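PDB 5MUM: Bacint_00347 from Bacteroides intestinalis DSM 17393, which probably hydrolyses rhamnosidic bonds in glycans, as a beta-propeller glycoside hydrolase of the rhamnosidase type. Local coordinates for residues Ala289-Asp294 with Pro300-Val305; Leu231-Ser236 with Gln310-Arg315; Ile304-Gly309 with Gln367-Gly372; Trp219-Thr222 with Asn228-Leu231. All coordinates share one frame; numbering follows the deposited sequence. Where two conformers were deposited one is given.

Contact 1 (Ala289-Asp294 with Pro300-Val305). With EDO (1,2-ethanediol), chain B.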
loop_
_atom_site.group_PDB
_atom_site.type_symbol
_atom_site.label_atom_id
_atom_site.label_comp_id
_atom_site.label_asym_id
_atom_site.label_seq_id
_atom_site.Cartn_x
_atom_site.Cartn_y
_atom_site.Cartn_z
ATOM N N ALA A 289 4.043 9.478 1.597
ATOM C CA ALA A 289 2.992 10.137 2.345
ATOM C C ALA A 289 2.961 9.495 3.727
ATOM O O ALA A 289 2.966 8.271 3.838
ATOM C CB ALA A 289 1.658 9.986 1.644
ATOM N N THR A 290 2.950 10.320 4.768
ATOM C CA THR A 290 2.843 9.819 6.109
ATOM C C THR A 290 2.296 10.911 7.026
ATOM O O THR A 290 1.789 11.928 6.563
ATOM C CB THR A 290 4.187 9.275 6.583
ATOM O OG1 THR A 290 4.029 8.666 7.875
ATOM C CG2 THR A 290 5.262 10.368 6.573
ATOM N N TYR A 291 2.371 10.686 8.328
ATOM C CA TYR A 291 2.110 11.769 9.234
ATOM C C TYR A 291 2.986 11.650 10.452
ATOM O O TYR A 291 3.463 10.557 10.782
ATOM C CB TYR A 291 0.631 11.802 9.624
ATOM C CG TYR A 291 0.074 10.583 10.304
ATOM C CD1 TYR A 291 0.355 10.295 11.636
ATOM C CD2 TYR A 291 -0.807 9.732 9.627
ATOM C CE1 TYR A 291 -0.211 9.208 12.277
ATOM C CE2 TYR A 291 -1.383 8.638 10.260
ATOM C CZ TYR A 291 -1.071 8.387 11.599
ATOM O OH TYR A 291 -1.611 7.318 12.238
ATOM N N TRP A 292 3.193 12.786 11.091
ATOM C CA TRP A 292 3.856 12.854 12.382
ATOM C C TRP A 292 3.541 14.183 13.014
ATOM O O TRP A 292 2.922 15.050 12.391
ATOM C CB TRP A 292 5.360 12.634 12.259
ATOM C CG TRP A 292 6.122 13.703 11.574
ATOM C CD1 TRP A 292 6.513 14.892 12.096
ATOM C CD2 TRP A 292 6.601 13.671 10.235
ATOM N NE1 TRP A 292 7.203 15.601 11.176
ATOM C CE2 TRP A 292 7.288 14.879 10.016
ATOM C CE3 TRP A 292 6.504 12.748 9.202
ATOM C CZ2 TRP A 292 7.872 15.204 8.795
ATOM C CZ3 TRP A 292 7.121 13.045 7.966
ATOM C CH2 TRP A 292 7.794 14.266 7.783
ATOM N N ARG A 293 4.007 14.337 14.244
ATOM C CA ARG A 293 3.744 15.479 15.059
ATOM C C ARG A 293 5.045 16.289 15.272
ATOM O O ARG A 293 6.092 15.713 15.559
ATOM C CB ARG A 293 3.254 14.967 16.404
ATOM C CG ARG A 293 2.509 15.965 17.211
ATOM C CD ARG A 293 2.986 16.013 18.617
ATOM N NE ARG A 293 3.334 14.789 19.251
ATOM C CZ ARG A 293 4.569 14.406 19.597
ATOM N NH1 ARG A 293 5.704 15.127 19.336
ATOM N NH2 ARG A 293 4.663 13.266 20.229
ATOM N N ASP A 294 4.967 17.602 15.120
ATOM C CA ASP A 294 6.124 18.481 15.370
ATOM C C ASP A 294 6.463 18.465 16.860
ATOM O O ASP A 294 5.588 18.293 17.683
ATOM C CB ASP A 294 5.834 19.948 15.036
ATOM C CG ASP A 294 5.752 20.229 13.562
ATOM O OD1 ASP A 294 6.117 19.400 12.722
ATOM O OD2 ASP A 294 5.303 21.340 13.230
ATOM N N PRO A 300 -0.777 15.632 15.430
ATOM C CA PRO A 300 -0.118 15.031 14.249
ATOM C C PRO A 300 -0.688 15.637 12.988
ATOM O O PRO A 300 -1.880 15.979 12.937
ATOM C CB PRO A 300 -0.487 13.552 14.360
ATOM C CG PRO A 300 -0.722 13.372 15.865
ATOM C CD PRO A 300 -1.443 14.608 16.224
ATOM N N GLN A 301 0.154 15.766 11.980
ATOM C CA GLN A 301 -0.229 16.383 10.720
ATOM C C GLN A 301 0.263 15.512 9.599
ATOM O O GLN A 301 1.381 14.949 9.659
ATOM C CB GLN A 301 0.427 17.745 10.576
ATOM C CG GLN A 301 0.124 18.727 11.673
ATOM C CD GLN A 301 -1.292 19.322 11.566
ATOM O OE1 GLN A 301 -2.053 19.066 10.609
ATOM N NE2 GLN A 301 -1.642 20.129 12.565
ATOM N N TYR A 302 -0.551 15.413 8.583
ATOM C CA TYR A 302 -0.165 14.752 7.358
ATOM C C TYR A 302 0.976 15.479 6.676
ATOM O O TYR A 302 1.064 16.718 6.704
ATOM C CB TYR A 302 -1.315 14.694 6.397
ATOM C CG TYR A 302 -2.389 13.692 6.712
ATOM C CD1 TYR A 302 -2.169 12.342 6.526
ATOM C CD2 TYR A 302 -3.637 14.091 7.167
ATOM C CE1 TYR A 302 -3.140 11.409 6.783
ATOM C CE2 TYR A 302 -4.615 13.161 7.455
ATOM C CZ TYR A 302 -4.384 11.828 7.214
ATOM O OH TYR A 302 -5.373 10.905 7.439
ATOM N N ARG A 303 1.854 14.675 6.080
ATOM C CA ARG A 303 3.086 15.144 5.479
ATOM C C ARG A 303 3.307 14.497 4.141
ATOM O O ARG A 303 2.810 13.385 3.864
ATOM C CB ARG A 303 4.310 14.755 6.307
ATOM C CG ARG A 303 4.196 14.979 7.779
ATOM C CD ARG A 303 4.275 16.435 8.131
ATOM N NE ARG A 303 4.003 16.576 9.555
ATOM C CZ ARG A 303 4.484 17.536 10.325
ATOM N NH1 ARG A 303 5.330 18.445 9.850
ATOM N NH2 ARG A 303 4.125 17.581 11.580
ATOM N N ILE A 304 4.133 15.160 3.352
ATOM C CA ILE A 304 4.599 14.607 2.107
ATOM C C ILE A 304 6.097 14.827 2.112
ATOM O O ILE A 304 6.571 15.876 2.543
ATOM C CB ILE A 304 3.867 15.227 0.921
ATOM C CG1 ILE A 304 4.166 14.437 -0.339
ATOM C CG2 ILE A 304 4.185 16.704 0.750
ATOM C CD1 ILE A 304 3.382 14.969 -1.503
ATOM N N VAL A 305 6.831 13.787 1.730
ATOM C CA VAL A 305 8.287 13.802 1.736
ATOM C C VAL A 305 8.645 13.381 0.335
ATOM O O VAL A 305 8.126 12.372 -0.142
ATOM C CB VAL A 305 8.845 12.816 2.746
ATOM C CG1 VAL A 305 10.376 12.779 2.690
ATOM C CG2 VAL A 305 8.366 13.164 4.129
HETATM C C1 EDO B . 5.662 6.046 6.401
HETATM O O1 EDO B . 6.569 5.032 6.280
HETATM C C2 EDO B . 5.452 6.194 7.858
HETATM O O2 EDO B . 6.131 7.314 8.357
HETATM O O HOH W 1 5.173 21.489 10.389
#

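Contact 2 (Leu231-Ser236 with Gln310-Arg315)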
loop_
_atom_site.group_PDB
_atom_site.type_symbol
_atom_site.label_atom_id
_atom_site.label_comp_id
_atom_site.label_asym_id
_atom_site.label_seq_id
_atom_site.Cartn_x
_atom_site.Cartn_y
_atom_site.Cartn_z
ATOM N N LEU A 231 12.628 8.317 8.124
ATOM C CA LEU A 231 12.135 7.802 6.858
ATOM C C LEU A 231 13.354 7.634 5.997
ATOM O O LEU A 231 14.132 8.596 5.799
ATOM C CB LEU A 231 11.174 8.766 6.198
ATOM C CG LEU A 231 9.709 8.508 6.273
ATOM C CD1 LEU A 231 9.041 9.709 5.622
ATOM C CD2 LEU A 231 9.336 7.197 5.584
ATOM N N CYS A 232 13.529 6.409 5.532
ATOM C CA CYS A 232 14.618 6.020 4.689
ATOM C C CYS A 232 14.108 5.566 3.329
ATOM O O CYS A 232 12.938 5.240 3.170
ATOM C CB CYS A 232 15.369 4.875 5.348
ATOM S SG CYS A 232 16.027 5.328 6.996
ATOM N N TYR A 233 15.031 5.501 2.382
ATOM C CA TYR A 233 14.707 5.271 1.000
ATOM C C TYR A 233 15.757 4.473 0.282
ATOM O O TYR A 233 16.973 4.666 0.503
ATOM C CB TYR A 233 14.554 6.612 0.329
ATOM C CG TYR A 233 14.250 6.530 -1.145
ATOM C CD1 TYR A 233 12.979 6.284 -1.581
ATOM C CD2 TYR A 233 15.275 6.676 -2.101
ATOM C CE1 TYR A 233 12.699 6.194 -2.929
ATOM C CE2 TYR A 233 15.019 6.564 -3.452
ATOM C CZ TYR A 233 13.737 6.357 -3.863
ATOM O OH TYR A 233 13.488 6.305 -5.199
ATOM N N ALA A 234 15.275 3.660 -0.678
ATOM C CA ALA A 234 16.152 3.011 -1.617
ATOM C C ALA A 234 15.366 2.766 -2.892
ATOM O O ALA A 234 14.126 2.685 -2.876
ATOM C CB ALA A 234 16.658 1.696 -1.037
ATOM N N ARG A 235 16.091 2.623 -3.988
ATOM C CA ARG A 235 15.470 2.232 -5.250
ATOM C C ARG A 235 16.274 1.213 -6.004
ATOM O O ARG A 235 17.486 1.128 -5.828
ATOM C CB ARG A 235 15.230 3.445 -6.123
ATOM C CG ARG A 235 16.510 4.072 -6.630
ATOM C CD ARG A 235 16.309 5.074 -7.690
ATOM N NE ARG A 235 15.584 6.198 -7.167
ATOM C CZ ARG A 235 15.812 7.481 -7.431
ATOM N NH1 ARG A 235 16.792 7.898 -8.246
ATOM N NH2 ARG A 235 15.014 8.370 -6.846
ATOM N N SER A 236 15.606 0.454 -6.868
ATOM C CA SER A 236 16.281 -0.527 -7.693
ATOM C C SER A 236 15.713 -0.439 -9.086
ATOM O O SER A 236 14.480 -0.514 -9.301
ATOM C CB SER A 236 16.116 -1.959 -7.157
ATOM O OG SER A 236 16.575 -2.911 -8.118
ATOM N N GLN A 310 17.071 16.537 -6.989
ATOM C CA GLN A 310 18.109 17.317 -6.387
ATOM C C GLN A 310 18.229 17.076 -4.901
ATOM O O GLN A 310 19.332 16.998 -4.403
ATOM C CB GLN A 310 17.837 18.825 -6.599
ATOM C CG GLN A 310 17.916 19.279 -8.051
ATOM C CD GLN A 310 19.264 19.038 -8.682
ATOM O OE1 GLN A 310 20.310 19.385 -8.112
ATOM N NE2 GLN A 310 19.256 18.421 -9.863
ATOM N N MET A 311 17.110 17.039 -4.176
ATOM C CA MET A 311 17.166 16.975 -2.720
ATOM C C MET A 311 15.856 16.440 -2.170
ATOM O O MET A 311 14.854 16.438 -2.858
ATOM C CB MET A 311 17.406 18.371 -2.127
ATOM C CG MET A 311 16.282 19.353 -2.452
ATOM S SD MET A 311 16.503 21.042 -1.843
ATOM C CE MET A 311 16.122 20.795 -0.107
ATOM N N TRP A 312 15.897 15.994 -0.931
ATOM C CA TRP A 312 14.707 15.614 -0.199
ATOM C C TRP A 312 14.079 16.850 0.403
ATOM O O TRP A 312 14.777 17.757 0.897
ATOM C CB TRP A 312 15.052 14.660 0.931
ATOM C CG TRP A 312 15.404 13.326 0.471
ATOM C CD1 TRP A 312 16.661 12.796 0.388
ATOM C CD2 TRP A 312 14.513 12.332 -0.004
ATOM N NE1 TRP A 312 16.603 11.553 -0.135
ATOM C CE2 TRP A 312 15.296 11.218 -0.361
ATOM C CE3 TRP A 312 13.109 12.248 -0.131
ATOM C CZ2 TRP A 312 14.736 10.031 -0.823
ATOM C CZ3 TRP A 312 12.557 11.083 -0.609
ATOM C CH2 TRP A 312 13.367 9.982 -0.949
ATOM N N GLN A 313 12.771 16.887 0.380
ATOM C CA GLN A 313 12.017 17.947 1.006
ATOM C C GLN A 313 10.858 17.300 1.723
ATOM O O GLN A 313 10.503 16.154 1.431
ATOM C CB GLN A 313 11.484 18.900 -0.053
ATOM C CG GLN A 313 12.582 19.668 -0.772
ATOM C CD GLN A 313 12.002 20.648 -1.767
ATOM O OE1 GLN A 313 11.925 20.371 -2.970
ATOM N NE2 GLN A 313 11.484 21.729 -1.261
ATOM N N ASN A 314 10.292 18.040 2.654
ATOM C CA ASN A 314 9.086 17.631 3.318
ATOM C C ASN A 314 8.171 18.842 3.526
ATOM O O ASN A 314 8.632 19.971 3.654
ATOM C CB ASN A 314 9.355 16.858 4.604
ATOM C CG ASN A 314 9.960 17.694 5.708
ATOM O OD1 ASN A 314 9.248 18.271 6.525
ATOM N ND2 ASN A 314 11.283 17.733 5.762
ATOM N N ARG A 315 6.873 18.582 3.545
ATOM C CA ARG A 315 5.905 19.622 3.691
ATOM C C ARG A 315 4.676 19.067 4.423
ATOM O O ARG A 315 4.280 17.906 4.244
ATOM C CB ARG A 315 5.519 20.126 2.322
ATOM C CG ARG A 315 4.564 21.279 2.334
ATOM C CD ARG A 315 4.251 21.720 0.922
ATOM N NE ARG A 315 3.326 22.834 0.991
ATOM C CZ ARG A 315 2.609 23.323 -0.006
ATOM N NH1 ARG A 315 2.678 22.832 -1.240
ATOM N NH2 ARG A 315 1.808 24.341 0.260
#

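Contact 3 (Ile304-Gly309 with Gln367-Gly372)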
loop_
_atom_site.group_PDB
_atom_site.type_symbol
_atom_site.label_atom_id
_atom_site.label_comp_id
_atom_site.label_asym_id
_atom_site.label_seq_id
_atom_site.Cartn_x
_atom_site.Cartn_y
_atom_site.Cartn_z
ATOM N N ILE A 304 4.133 15.160 3.352
ATOM C CA ILE A 304 4.599 14.607 2.107
ATOM C C ILE A 304 6.097 14.827 2.112
ATOM O O ILE A 304 6.571 15.876 2.543
ATOM C CB ILE A 304 3.867 15.227 0.921
ATOM C CG1 ILE A 304 4.166 14.437 -0.339
ATOM C CG2 ILE A 304 4.185 16.704 0.750
ATOM C CD1 ILE A 304 3.382 14.969 -1.503
ATOM N N VAL A 305 6.831 13.787 1.730
ATOM C CA VAL A 305 8.287 13.802 1.736
ATOM C C VAL A 305 8.645 13.381 0.335
ATOM O O VAL A 305 8.126 12.372 -0.142
ATOM C CB VAL A 305 8.845 12.816 2.746
ATOM C CG1 VAL A 305 10.376 12.779 2.690
ATOM C CG2 VAL A 305 8.366 13.164 4.129
ATOM N N TRP A 306 9.469 14.149 -0.357
ATOM C CA TRP A 306 9.737 13.809 -1.756
ATOM C C TRP A 306 11.144 14.218 -2.155
ATOM O O TRP A 306 11.760 15.059 -1.502
ATOM C CB TRP A 306 8.689 14.394 -2.701
ATOM C CG TRP A 306 8.820 15.875 -2.959
ATOM C CD1 TRP A 306 9.274 16.460 -4.101
ATOM C CD2 TRP A 306 8.468 16.960 -2.069
ATOM N NE1 TRP A 306 9.237 17.825 -3.986
ATOM C CE2 TRP A 306 8.753 18.163 -2.751
ATOM C CE3 TRP A 306 7.921 17.029 -0.782
ATOM C CZ2 TRP A 306 8.511 19.421 -2.195
ATOM C CZ3 TRP A 306 7.682 18.278 -0.227
ATOM C CH2 TRP A 306 8.010 19.452 -0.913
ATOM N N HIS A 307 11.636 13.563 -3.191
ATOM C CA HIS A 307 12.922 13.861 -3.749
ATOM C C HIS A 307 12.690 14.246 -5.178
ATOM O O HIS A 307 12.179 13.464 -5.958
ATOM C CB HIS A 307 13.861 12.681 -3.639
ATOM C CG HIS A 307 15.287 13.007 -3.936
ATOM N ND1 HIS A 307 15.798 13.043 -5.217
ATOM C CD2 HIS A 307 16.335 13.227 -3.110
ATOM C CE1 HIS A 307 17.091 13.319 -5.163
ATOM N NE2 HIS A 307 17.447 13.405 -3.894
ATOM N N ASP A 308 13.085 15.458 -5.507
ATOM C CA ASP A 308 12.843 16.060 -6.834
ATOM C C ASP A 308 13.970 15.881 -7.843
ATOM O O ASP A 308 13.978 16.522 -8.857
ATOM C CB ASP A 308 12.545 17.562 -6.612
ATOM C CG ASP A 308 13.758 18.340 -6.123
ATOM O OD1 ASP A 308 14.803 17.755 -5.743
ATOM O OD2 ASP A 308 13.675 19.574 -6.120
ATOM N N GLY A 309 14.914 15.001 -7.582
ATOM C CA GLY A 309 16.078 14.846 -8.398
ATOM C C GLY A 309 17.295 15.561 -7.868
ATOM O O GLY A 309 18.424 15.220 -8.229
ATOM N N GLN A 367 -1.453 21.833 -6.940
ATOM C CA GLN A 367 -0.932 21.974 -8.298
ATOM C C GLN A 367 0.562 21.726 -8.342
ATOM O O GLN A 367 1.074 21.218 -9.319
ATOM C CB GLN A 367 -1.215 23.397 -8.840
ATOM N N ALA A 368 1.252 22.099 -7.275
ATOM C CA ALA A 368 2.686 21.937 -7.160
ATOM C C ALA A 368 2.963 21.492 -5.735
ATOM O O ALA A 368 2.621 22.196 -4.788
ATOM C CB ALA A 368 3.377 23.262 -7.464
ATOM N N VAL A 369 3.605 20.339 -5.597
ATOM C CA VAL A 369 3.805 19.715 -4.281
ATOM C C VAL A 369 4.473 20.630 -3.255
ATOM O O VAL A 369 4.006 20.724 -2.098
ATOM C CB VAL A 369 4.596 18.377 -4.382
ATOM C CG1 VAL A 369 5.968 18.565 -5.016
ATOM C CG2 VAL A 369 4.730 17.701 -3.003
ATOM N N GLY A 370 5.543 21.298 -3.674
ATOM C CA GLY A 370 6.335 22.106 -2.778
ATOM C C GLY A 370 5.788 23.504 -2.579
ATOM O O GLY A 370 5.938 24.068 -1.483
ATOM N N THR A 371 5.163 24.065 -3.619
ATOM C CA THR A 371 4.867 25.486 -3.632
ATOM C C THR A 371 3.409 25.868 -3.788
ATOM O O THR A 371 3.077 27.032 -3.584
ATOM C CB THR A 371 5.634 26.159 -4.771
ATOM O OG1 THR A 371 5.231 25.582 -6.009
ATOM N N GLY A 372 2.542 24.928 -4.172
ATOM C CA GLY A 372 1.142 25.262 -4.444
ATOM C C GLY A 372 0.339 25.216 -3.159
ATOM O O GLY A 372 0.678 24.463 -2.238
#

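Contact 4 (Trp219-Thr222 with Asn228-Leu231)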
loop_
_atom_site.group_PDB
_atom_site.type_symbol
_atom_site.label_atom_id
_atom_site.label_comp_id
_atom_site.label_asym_id
_atom_site.label_seq_id
_atom_site.Cartn_x
_atom_site.Cartn_y
_atom_site.Cartn_z
ATOM N N TRP A 219 12.168 3.135 10.822
ATOM C CA TRP A 219 12.717 2.274 11.816
ATOM C C TRP A 219 11.839 2.295 13.041
ATOM O O TRP A 219 11.063 3.235 13.256
ATOM C CB TRP A 219 14.101 2.737 12.221
ATOM C CG TRP A 219 15.150 2.741 11.178
ATOM C CD1 TRP A 219 15.809 3.855 10.712
ATOM C CD2 TRP A 219 15.784 1.622 10.541
ATOM N NE1 TRP A 219 16.741 3.507 9.821
ATOM C CE2 TRP A 219 16.755 2.155 9.665
ATOM C CE3 TRP A 219 15.591 0.234 10.572
ATOM C CZ2 TRP A 219 17.591 1.340 8.858
ATOM C CZ3 TRP A 219 16.399 -0.576 9.734
ATOM C CH2 TRP A 219 17.384 -0.009 8.898
ATOM N N ARG A 220 11.997 1.277 13.874
ATOM C CA ARG A 220 11.369 1.263 15.213
ATOM C C ARG A 220 12.338 0.640 16.169
ATOM O O ARG A 220 12.770 -0.505 15.935
ATOM C CB ARG A 220 10.053 0.526 15.193
ATOM C CG ARG A 220 9.343 0.567 16.532
ATOM C CD ARG A 220 8.168 -0.356 16.604
ATOM N NE ARG A 220 7.049 0.110 15.818
ATOM C CZ ARG A 220 5.851 -0.448 15.807
ATOM N NH1 ARG A 220 5.587 -1.481 16.599
ATOM N NH2 ARG A 220 4.895 0.055 15.029
ATOM N N GLU A 221 12.736 1.394 17.201
ATOM C CA GLU A 221 13.815 0.941 18.040
ATOM C C GLU A 221 13.417 -0.209 18.936
ATOM O O GLU A 221 14.208 -1.140 19.095
ATOM C CB GLU A 221 14.440 2.050 18.923
ATOM C CG GLU A 221 15.454 2.931 18.228
ATOM C CD GLU A 221 16.424 2.217 17.305
ATOM O OE1 GLU A 221 17.416 1.638 17.803
ATOM O OE2 GLU A 221 16.230 2.298 16.065
ATOM N N THR A 222 12.206 -0.175 19.479
ATOM C CA THR A 222 11.767 -1.231 20.394
ATOM C C THR A 222 10.550 -1.885 19.758
ATOM O O THR A 222 10.309 -1.720 18.547
ATOM C CB THR A 222 11.440 -0.645 21.780
ATOM O OG1 THR A 222 10.185 0.081 21.724
ATOM C CG2 THR A 222 12.620 0.209 22.276
ATOM N N ASN A 228 9.005 4.408 16.710
ATOM C CA ASN A 228 9.153 4.665 15.261
ATOM C C ASN A 228 10.018 5.923 15.099
ATOM O O ASN A 228 9.773 6.938 15.768
ATOM C CB ASN A 228 7.811 4.918 14.564
ATOM C CG ASN A 228 6.988 3.657 14.311
ATOM O OD1 ASN A 228 7.471 2.525 14.418
ATOM N ND2 ASN A 228 5.729 3.864 13.942
ATOM N N HIS A 229 10.960 5.889 14.158
ATOM C CA HIS A 229 11.706 7.079 13.792
ATOM C C HIS A 229 12.250 6.995 12.375
ATOM O O HIS A 229 12.577 5.903 11.898
ATOM C CB HIS A 229 12.891 7.308 14.727
ATOM C CG HIS A 229 13.875 6.183 14.765
ATOM N ND1 HIS A 229 15.067 6.216 14.080
ATOM C CD2 HIS A 229 13.855 5.000 15.412
ATOM C CE1 HIS A 229 15.731 5.088 14.293
ATOM N NE2 HIS A 229 15.037 4.355 15.136
ATOM N N ASP A 230 12.320 8.159 11.754
ATOM C CA ASP A 230 12.978 8.401 10.476
ATOM C C ASP A 230 12.251 7.811 9.296
ATOM O O ASP A 230 11.357 6.952 9.430
ATOM C CB ASP A 230 14.418 7.906 10.500
ATOM C CG ASP A 230 15.232 8.576 11.571
ATOM O OD1 ASP A 230 15.026 9.777 11.784
ATOM O OD2 ASP A 230 16.081 7.907 12.203
ATOM N N LEU A 231 12.628 8.317 8.124
ATOM C CA LEU A 231 12.135 7.802 6.858
ATOM C C LEU A 231 13.354 7.634 5.997
ATOM O O LEU A 231 14.132 8.596 5.799
ATOM C CB LEU A 231 11.174 8.766 6.198
ATOM C CG LEU A 231 9.709 8.508 6.273
ATOM C CD1 LEU A 231 9.041 9.709 5.622
ATOM C CD2 LEU A 231 9.336 7.197 5.584
#

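Contact 1 (Ala289-Asp294 with Pro300-Val305)
Arg303 lies flat on the indole of Trp292, the planes 11° apart, across a beta hairpin in one blade of the propeller. This is the tight part of the contact. Arg303 CG sits over the six-membered ring, 3.5 Å from Trp292 CZ3. The guanidinium continues over the five-membered ring as a cation-pi pair, with Arg303 CZ 3.4 Å from Trp292 NE1. Trp292 CG stands between its own backbone N and carbonyl carbon (chi1 68°), and this brings the indole over the partner strand. Arg303 NH2 donates to Trp292 O (2.9 Å) from above the carbonyl plane. Gln301 N reaches the same oxygen from the opposite face. NH1 and NH2 of Arg303 both grip Asp294 OD1 end-on, NH2 at 2.9 Å, in a salt bridge. A leucine in place of Arg303 would probably leave the Asp294 carboxylate without its charge partner and the indole without its cation. On the sheet face carrying Tyr291 and Tyr302 the packing is looser: the two rings form an offset edge-to-face pair, the edge of Tyr291 toward Tyr302, centroids 5.9 Å apart. Toward the turn the contact meets solvent, and a water donates to Asp294 OD2 (2.8 Å). Strands 277-280 and 312-316 flank the hairpin in its own sheet. Strand 261-264 packs on Trp292 and Val305, and strand 347-352 packs on Ala289 and Ile304.

Contact 2 (Leu231-Ser236 with Gln310-Arg315)
Tyr233 OH is gripped by Arg235, which presents NE (2.9 Å from that oxygen) and NH2 (3.1 Å) side-on. The oxygen lies in the guanidinium plane, and His214 ND1 is a further hydrogen-bond partner. The phenol so held forms one half of a contact between two blades of the beta-propeller. The other half is Trp312, on an outermost strand of the next sheet. The backbones stay well apart: the nearest CA atoms, those of Tyr233 and Trp312, are 10.4 Å from each other. Two long side chains bridge this gap. Tyr233 CG is anti to the backbone N (chi1 178°), and the ring turns one face to the incoming indole. Trp312 meets that face with the edge of its six-membered ring, in an edge-to-face pair with planes at 69° and centroids 5.1 Å apart. With an alanine in place of Tyr233, a gap is likely to open under the indole edge, and the two Arg235 nitrogens would lose their shared oxygen. Pro286 of strand 286-292 touches Tyr233, Arg235 and Trp312. Next to the touching edge, Trp312 NE1 is hydrogen-bonded to Glu261 OE2. The closest approach across the contact is Trp312 CZ2 to Tyr233 CG, at 3.5 Å.

Contact 3 (Ile304-Gly309 with Gln367-Gly372)
Ile304 and Val369 bring the two backbones nearest, with CA atoms 8.2 Å apart, where strand 301-307 faces a loop that turns back on itself. The contact joins two neighbouring blades of the beta-propeller. Strand 301-307 belongs to one sheet, and the loop 367-372 connects strands 362-366 and 375-378 of the next. Inside the loop, Gly372 N bonds to Ala368 O at 2.8 Å. Val369 supplies most of the contact from the loop side. Its two methyls divide the work over one face of the Trp306 indole. CG1 takes the five-membered ring as a CH-pi contact, 3.8 Å from the ring centroid, and comes within 3.5 Å of Trp306 NE1. CG2 sits over the middle of the indole and also meets the Ile304 side chain. This split follows from the Val369 torsion (chi1 59°), which sets CG2, not CG1, anti to the backbone N. Ile304 was modelled in two conformers, so the short 3.4 Å between its CD1 and Val369 CG2 is doubtful. Tyr287 also meets the Trp306 ring, its plane nearly parallel. Arg315, on the adjacent strand, holds the loop with two hydrogen bonds, NH1 to Val369 O and NH2 to Gly372 O. Gly370 CA comes obliquely to the benzene part of the indole, 3.5 Å from Trp306 CZ2, and a CB there would be tight against that same atom.

Contact 4 (Trp219-Thr222 with Asn228-Leu231)
His229 NE2 donates to Glu221 OE2 at 2.6 Å. The oxygen lies in the imidazole plane and is met on its anti side. The carboxylate is turned well out of the ring plane. The other ring nitrogen, His229 ND1, donates to Asp230 OD2 at 2.7 Å, reaching it from above that carboxylate. Bonds at both nitrogens fix the rotation of the ring. Both acceptor oxygens have a second partner: Glu221 OE2 forms a salt bridge with Arg199, and Asp230 OD2 one with Arg265. On the opposite face of the sheet, Arg220 NE donates to Asn228 OD1 at 2.8 Å. This bond is nearly straight (171°), and the oxygen lies in the guanidinium plane. The amide is tilted 40° to that plane, and its ND2 bonds to Leu272 O and Asn274 OD1. These side chains stand on a beta hairpin of one propeller blade, formed by strands 213-220 and 228-236. Trp219 and His229 form an antiparallel hydrogen-bonded pair, with Trp219 N to His229 O at 3.0 Å and His229 N to Trp219 O at 2.8 Å. Arg220 and Asn228 form a non-hydrogen-bonded pair next to it. The first torsion of His229 (chi1 59°) swings the imidazole back over its own backbone and onto Trp219. There Trp219 CB makes a CH-pi contact with the imidazole face. The indole itself meets the imidazole obliquely, CD1 of Trp219 lying 3.8 Å from His229 CE1. Trp219 NE1 is hydrogen-bonded to Tyr262 OH.

In the fold
Contacts 1, 2 and 3 meet on one propeller sheet. Contact 1 is the hairpin of its two middle strands. Contact 2 links its outer strand 312-316 to the preceding blade, and contact 3 joins the middle strand 301-307 to a loop of the following blade. The centres of contacts 2 and 3 are about 11 Å apart, and each is about 14 Å from contact 1. Contact 4 lies in the preceding blade and shares Leu231 with contact 2. Leu231 CD1 packs on Val305 CG2 of contacts 1 and 3 at 3.8 Å. A pentaethylene glycol lies about 4 Å from the Trp292 side chain of contact 1. It probably comes from the crystallisation liquor, and nothing here ties it to the active site.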